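Local coordinates for hypothetical protein SA2161 (Staphylococcus aureus, PDB 1Y7R), which is of unknown function but, as a member of the GNAT family, is probably an acetyltransferase that uses acetyl-coenzyme A, at residues E12-S24 / I66-Q78. The protein carries 4 engineered substitutions. Numbering follows the deposited sequence.
Sequences EDYCALRINAGMS and IVDIAVLKSYQGQ. Engineered in segment 66-78: Leu72 (natural residue Ser). With PO4 (phosphate ion), chain D.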
loop_
_atom_site.group_PDB
_atom_site.type_symbol
_atom_site.label_atom_id
_atom_site.label_comp_id
_atom_site.label_asym_id
_atom_site.label_seq_id
_atom_site.Cartn_x
_atom_site.Cartn_y
_atom_site.Cartn_z
ATOM N N GLU A 12 -2.850 -19.794 -10.957
ATOM C CA GLU A 12 -1.794 -20.175 -11.880
ATOM C C GLU A 12 -1.376 -19.018 -12.770
ATOM O O GLU A 12 -0.182 -18.773 -12.909
ATOM C CB GLU A 12 -2.202 -21.373 -12.751
ATOM C CG GLU A 12 -1.146 -21.681 -13.834
ATOM C CD GLU A 12 -1.274 -23.051 -14.431
ATOM O OE1 GLU A 12 -2.322 -23.702 -14.227
ATOM O OE2 GLU A 12 -0.330 -23.483 -15.121
ATOM N N ASP A 13 -2.341 -18.306 -13.364
ATOM C CA ASP A 13 -2.032 -17.210 -14.312
ATOM C C ASP A 13 -1.268 -16.088 -13.585
ATOM O O ASP A 13 -0.286 -15.538 -14.104
ATOM C CB ASP A 13 -3.307 -16.646 -14.950
ATOM C CG ASP A 13 -3.812 -17.476 -16.116
ATOM O OD1 ASP A 13 -4.906 -17.134 -16.632
ATOM O OD2 ASP A 13 -3.118 -18.429 -16.550
ATOM N N TYR A 14 -1.714 -15.768 -12.373
ATOM C CA TYR A 14 -1.089 -14.746 -11.551
ATOM C C TYR A 14 0.357 -15.098 -11.264
ATOM O O TYR A 14 1.265 -14.308 -11.509
ATOM C CB TYR A 14 -1.872 -14.539 -10.247
ATOM C CG TYR A 14 -1.169 -13.657 -9.234
ATOM C CD1 TYR A 14 -1.315 -12.284 -9.289
ATOM C CD2 TYR A 14 -0.392 -14.200 -8.192
ATOM C CE1 TYR A 14 -0.705 -11.447 -8.372
ATOM C CE2 TYR A 14 0.239 -13.362 -7.269
ATOM C CZ TYR A 14 0.088 -11.990 -7.368
ATOM O OH TYR A 14 0.702 -11.149 -6.458
ATOM N N CYS A 15 0.567 -16.292 -10.713
ATOM C CA CYS A 15 1.901 -16.699 -10.324
ATOM C C CYS A 15 2.797 -16.743 -11.571
ATOM O O CYS A 15 3.963 -16.310 -11.535
ATOM C CB CYS A 15 1.840 -18.072 -9.659
ATOM S SG CYS A 15 1.084 -17.983 -8.012
ATOM N N ALA A 16 2.243 -17.259 -12.670
ATOM C CA ALA A 16 2.966 -17.407 -13.930
ATOM C C ALA A 16 3.349 -16.066 -14.522
ATOM O O ALA A 16 4.461 -15.891 -15.060
ATOM C CB ALA A 16 2.149 -18.201 -14.944
ATOM N N LEU A 17 2.444 -15.109 -14.400
ATOM C CA LEU A 17 2.729 -13.782 -14.917
ATOM C C LEU A 17 3.838 -13.102 -14.134
ATOM O O LEU A 17 4.751 -12.526 -14.736
ATOM C CB LEU A 17 1.468 -12.941 -15.002
ATOM C CG LEU A 17 1.668 -11.522 -15.503
ATOM C CD1 LEU A 17 2.301 -11.510 -16.909
ATOM C CD2 LEU A 17 0.300 -10.824 -15.487
ATOM N N ARG A 18 3.786 -13.167 -12.805
ATOM C CA ARG A 18 4.886 -12.683 -11.964
ATOM C C ARG A 18 6.245 -13.242 -12.408
ATOM O O ARG A 18 7.184 -12.504 -12.650
ATOM C CB ARG A 18 4.644 -13.090 -10.500
ATOM C CG ARG A 18 3.799 -12.126 -9.706
ATOM C CD ARG A 18 4.404 -12.053 -8.257
ATOM N NE ARG A 18 4.140 -10.779 -7.625
ATOM C CZ ARG A 18 5.018 -9.983 -7.037
ATOM N NH1 ARG A 18 6.305 -10.307 -6.890
ATOM N NH2 ARG A 18 4.570 -8.850 -6.550
ATOM N N ILE A 19 6.350 -14.560 -12.508
ATOM C CA ILE A 19 7.634 -15.163 -12.884
ATOM C C ILE A 19 8.106 -14.716 -14.273
ATOM O O ILE A 19 9.301 -14.351 -14.499
ATOM C CB ILE A 19 7.530 -16.698 -12.762
ATOM C CG1 ILE A 19 7.539 -17.041 -11.267
ATOM C CG2 ILE A 19 8.673 -17.415 -13.512
ATOM C CD1 ILE A 19 6.963 -18.410 -10.976
ATOM N N ASN A 20 7.184 -14.731 -15.210
ATOM C CA ASN A 20 7.541 -14.405 -16.581
ATOM C C ASN A 20 7.668 -12.928 -16.877
ATOM O O ASN A 20 8.138 -12.563 -17.962
ATOM C CB ASN A 20 6.604 -15.098 -17.534
ATOM C CG ASN A 20 6.915 -16.559 -17.621
ATOM O OD1 ASN A 20 7.884 -16.939 -18.276
ATOM N ND2 ASN A 20 6.183 -17.374 -16.892
ATOM N N ALA A 21 7.284 -12.103 -15.903
ATOM C CA ALA A 21 7.610 -10.675 -15.923
ATOM C C ALA A 21 8.953 -10.382 -15.246
ATOM O O ALA A 21 9.369 -9.225 -15.199
ATOM C CB ALA A 21 6.497 -9.866 -15.250
ATOM N N GLY A 22 9.639 -11.413 -14.749
ATOM C CA GLY A 22 10.942 -11.240 -14.107
ATOM C C GLY A 22 10.815 -10.743 -12.682
ATOM O O GLY A 22 11.730 -10.101 -12.164
HETATM N N MSE A 23 9.673 -11.021 -12.045
HETATM C CA MSE A 23 9.464 -10.602 -10.651
HETATM C C MSE A 23 9.578 -11.774 -9.711
HETATM O O MSE A 23 9.492 -12.919 -10.142
HETATM C CB MSE A 23 8.105 -9.948 -10.484
HETATM C CG MSE A 23 7.977 -8.692 -11.321
HETATM SE SE MSE A 23 6.126 -8.142 -11.559
HETATM C CE MSE A 23 5.594 -7.824 -9.749
ATOM N N SER A 24 9.744 -11.484 -8.421
ATOM C CA SER A 24 9.871 -12.570 -7.453
ATOM C C SER A 24 8.579 -13.379 -7.393
ATOM O O SER A 24 7.481 -12.820 -7.556
ATOM C CB SER A 24 10.223 -12.041 -6.072
ATOM O OG SER A 24 9.190 -11.201 -5.609
ATOM N N ILE A 66 -0.606 0.966 -5.621
ATOM C CA ILE A 66 -0.612 0.212 -6.865
ATOM C C ILE A 66 0.465 -0.854 -6.729
ATOM O O ILE A 66 1.614 -0.540 -6.342
ATOM C CB ILE A 66 -0.318 1.132 -8.062
ATOM C CG1 ILE A 66 -1.416 2.195 -8.147
ATOM C CG2 ILE A 66 -0.196 0.336 -9.364
ATOM C CD1 ILE A 66 -1.115 3.299 -9.111
ATOM N N VAL A 67 0.085 -2.097 -7.028
ATOM C CA VAL A 67 0.953 -3.257 -6.800
ATOM C C VAL A 67 0.842 -4.222 -7.973
ATOM O O VAL A 67 -0.111 -4.128 -8.736
ATOM C CB VAL A 67 0.611 -4.006 -5.465
ATOM C CG1 VAL A 67 0.824 -3.099 -4.236
ATOM C CG2 VAL A 67 -0.836 -4.640 -5.472
ATOM N N ASP A 68 1.811 -5.128 -8.119
ATOM C CA ASP A 68 1.715 -6.221 -9.104
ATOM C C ASP A 68 1.561 -5.732 -10.530
ATOM O O ASP A 68 0.791 -6.312 -11.316
ATOM C CB ASP A 68 0.551 -7.157 -8.747
ATOM C CG ASP A 68 0.901 -8.094 -7.619
ATOM O OD1 ASP A 68 2.085 -8.463 -7.518
ATOM O OD2 ASP A 68 0.033 -8.452 -6.820
ATOM N N ILE A 69 2.293 -4.671 -10.903
ATOM C CA ILE A 69 2.313 -4.257 -12.316
ATOM C C ILE A 69 3.251 -5.215 -13.038
ATOM O O ILE A 69 4.484 -5.086 -12.951
ATOM C CB ILE A 69 2.770 -2.790 -12.477
ATOM C CG1 ILE A 69 1.857 -1.889 -11.632
ATOM C CG2 ILE A 69 2.746 -2.353 -13.974
ATOM C CD1 ILE A 69 0.443 -1.868 -12.058
ATOM N N ALA A 70 2.669 -6.174 -13.754
ATOM C CA ALA A 70 3.450 -7.273 -14.307
ATOM C C ALA A 70 3.089 -7.406 -15.767
ATOM O O ALA A 70 1.918 -7.634 -16.089
ATOM C CB ALA A 70 3.099 -8.566 -13.592
ATOM N N VAL A 71 4.084 -7.305 -16.639
ATOM C CA VAL A 71 3.871 -7.524 -18.077
ATOM C C VAL A 71 4.904 -8.577 -18.492
ATOM O O VAL A 71 6.073 -8.450 -18.134
ATOM C CB VAL A 71 4.080 -6.185 -18.874
ATOM C CG1 VAL A 71 4.143 -6.429 -20.384
ATOM C CG2 VAL A 71 3.004 -5.109 -18.464
ATOM N N LEU A 72 4.496 -9.609 -19.232
ATOM C CA LEU A 72 5.463 -10.596 -19.747
ATOM C C LEU A 72 6.697 -9.939 -20.332
ATOM O O LEU A 72 6.601 -8.957 -21.092
ATOM C CB LEU A 72 4.835 -11.471 -20.819
ATOM C CG LEU A 72 3.723 -12.383 -20.340
ATOM C CD1 LEU A 72 3.133 -13.074 -21.570
ATOM C CD2 LEU A 72 4.304 -13.408 -19.363
ATOM N N LYS A 73 7.863 -10.495 -19.998
ATOM C CA LYS A 73 9.108 -9.972 -20.555
ATOM C C LYS A 73 8.999 -9.856 -22.089
ATOM O O LYS A 73 9.370 -8.827 -22.658
ATOM C CB LYS A 73 10.257 -10.876 -20.160
ATOM C CG LYS A 73 11.426 -10.179 -19.459
ATOM C CD LYS A 73 11.038 -9.168 -18.378
ATOM C CE LYS A 73 12.269 -8.299 -17.984
ATOM N NZ LYS A 73 11.931 -7.015 -17.248
ATOM N N SER A 74 8.418 -10.862 -22.736
ATOM C CA SER A 74 8.329 -10.890 -24.197
ATOM C C SER A 74 7.364 -9.830 -24.759
ATOM O O SER A 74 7.432 -9.513 -25.952
ATOM C CB SER A 74 7.948 -12.285 -24.711
ATOM O OG SER A 74 6.692 -12.678 -24.184
ATOM N N TYR A 75 6.490 -9.281 -23.904
ATOM C CA TYR A 75 5.556 -8.210 -24.283
ATOM C C TYR A 75 5.944 -6.822 -23.760
ATOM O O TYR A 75 5.199 -5.838 -23.981
ATOM C CB TYR A 75 4.162 -8.555 -23.758
ATOM C CG TYR A 75 3.442 -9.600 -24.593
ATOM C CD1 TYR A 75 3.770 -10.953 -24.493
ATOM C CD2 TYR A 75 2.429 -9.225 -25.480
ATOM C CE1 TYR A 75 3.123 -11.904 -25.255
ATOM C CE2 TYR A 75 1.766 -10.167 -26.251
ATOM C CZ TYR A 75 2.124 -11.514 -26.142
ATOM O OH TYR A 75 1.457 -12.467 -26.896
ATOM N N GLN A 76 7.092 -6.714 -23.078
ATOM C CA GLN A 76 7.479 -5.441 -22.481
ATOM C C GLN A 76 8.006 -4.491 -23.565
ATOM O O GLN A 76 8.359 -4.923 -24.674
ATOM C CB GLN A 76 8.523 -5.641 -21.370
ATOM C CG GLN A 76 7.907 -6.136 -20.044
ATOM C CD GLN A 76 8.946 -6.388 -18.948
ATOM O OE1 GLN A 76 8.659 -7.036 -17.915
ATOM N NE2 GLN A 76 10.128 -5.877 -19.143
ATOM N N GLY A 77 8.021 -3.198 -23.253
ATOM C CA GLY A 77 8.640 -2.206 -24.145
ATOM C C GLY A 77 7.760 -1.781 -25.302
ATOM O O GLY A 77 8.249 -1.244 -26.307
ATOM N N GLN A 78 6.447 -1.966 -25.179
ATOM C CA GLN A 78 5.555 -1.567 -26.283
ATOM C C GLN A 78 4.152 -1.071 -25.918
ATOM O O GLN A 78 3.235 -1.162 -26.751
ATOM C CB GLN A 78 5.415 -2.689 -27.284
ATOM C CG GLN A 78 4.860 -3.971 -26.722
ATOM C CD GLN A 78 5.212 -5.098 -27.641
ATOM O OE1 GLN A 78 4.771 -5.108 -28.779
ATOM N NE2 GLN A 78 6.080 -6.007 -27.197
HETATM P P PO4 D . 6.246 -1.974 -19.903
HETATM O O1 PO4 D . 6.548 -0.601 -19.344
HETATM O O2 PO4 D . 5.376 -1.856 -21.126
HETATM O O3 PO4 D . 5.456 -2.731 -18.849
HETATM O O4 PO4 D . 7.511 -2.687 -20.315
#
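Leu17, near the C-terminal end of helix 11-20, and Ala21, just after it, rest against Ala70 of strand 63-71, the strand of the GNAT fold that leads into the pyrophosphate-binding loop. Helix 12-20 crosses strand 66-71 at 71°, their axes 7.3 Å apart. So close an approach suits alanine: Ala21 CB sits 3.2 Å from Val71 O, and Ala70 CB fits between Leu17 CG and the selenium of Met23. Leu17 CG lies anti to the backbone N (chi1 179°), beside the carbonyl carbon, and Leu17 CD1 packs on CD2 of the engineered Leu72, 3.7 Å away.

Polar groups close the Asp68 end of this buried patch. Tyr14 meets Asp68 with its ring edge, the planes nearly perpendicular, and its OH donates to OD2 (2.8 Å) from above the carboxylate plane. Arg55 pairs with OD2 and Arg18 with OD1, and the two probably offset the negative charge of the buried carboxylate. In-plane bonds of Arg18 NH1 to Ser24 O and of NE and NH2 to Asp68 OD1 fix the guanidinium's rotation, while Met23 CE lies over one face.

Toward solvent the fit is looser. Gly22, with positive phi, ends the helix in a Schellman motif, and the long aliphatic chain of Lys73 merely brushes Ala21 O through CD. One backbone bond, Lys73 N to Asn20 O (2.9 Å), ties the segments here. Beyond it, Gly77 N holds a phosphate ion, probably from crystallisation, consistent with an anion-binding loop.

At the opposite end, Arg18 grips Asp68 OD1 side-on, NH2 at 2.7 Å nearly in line with the C-O bond.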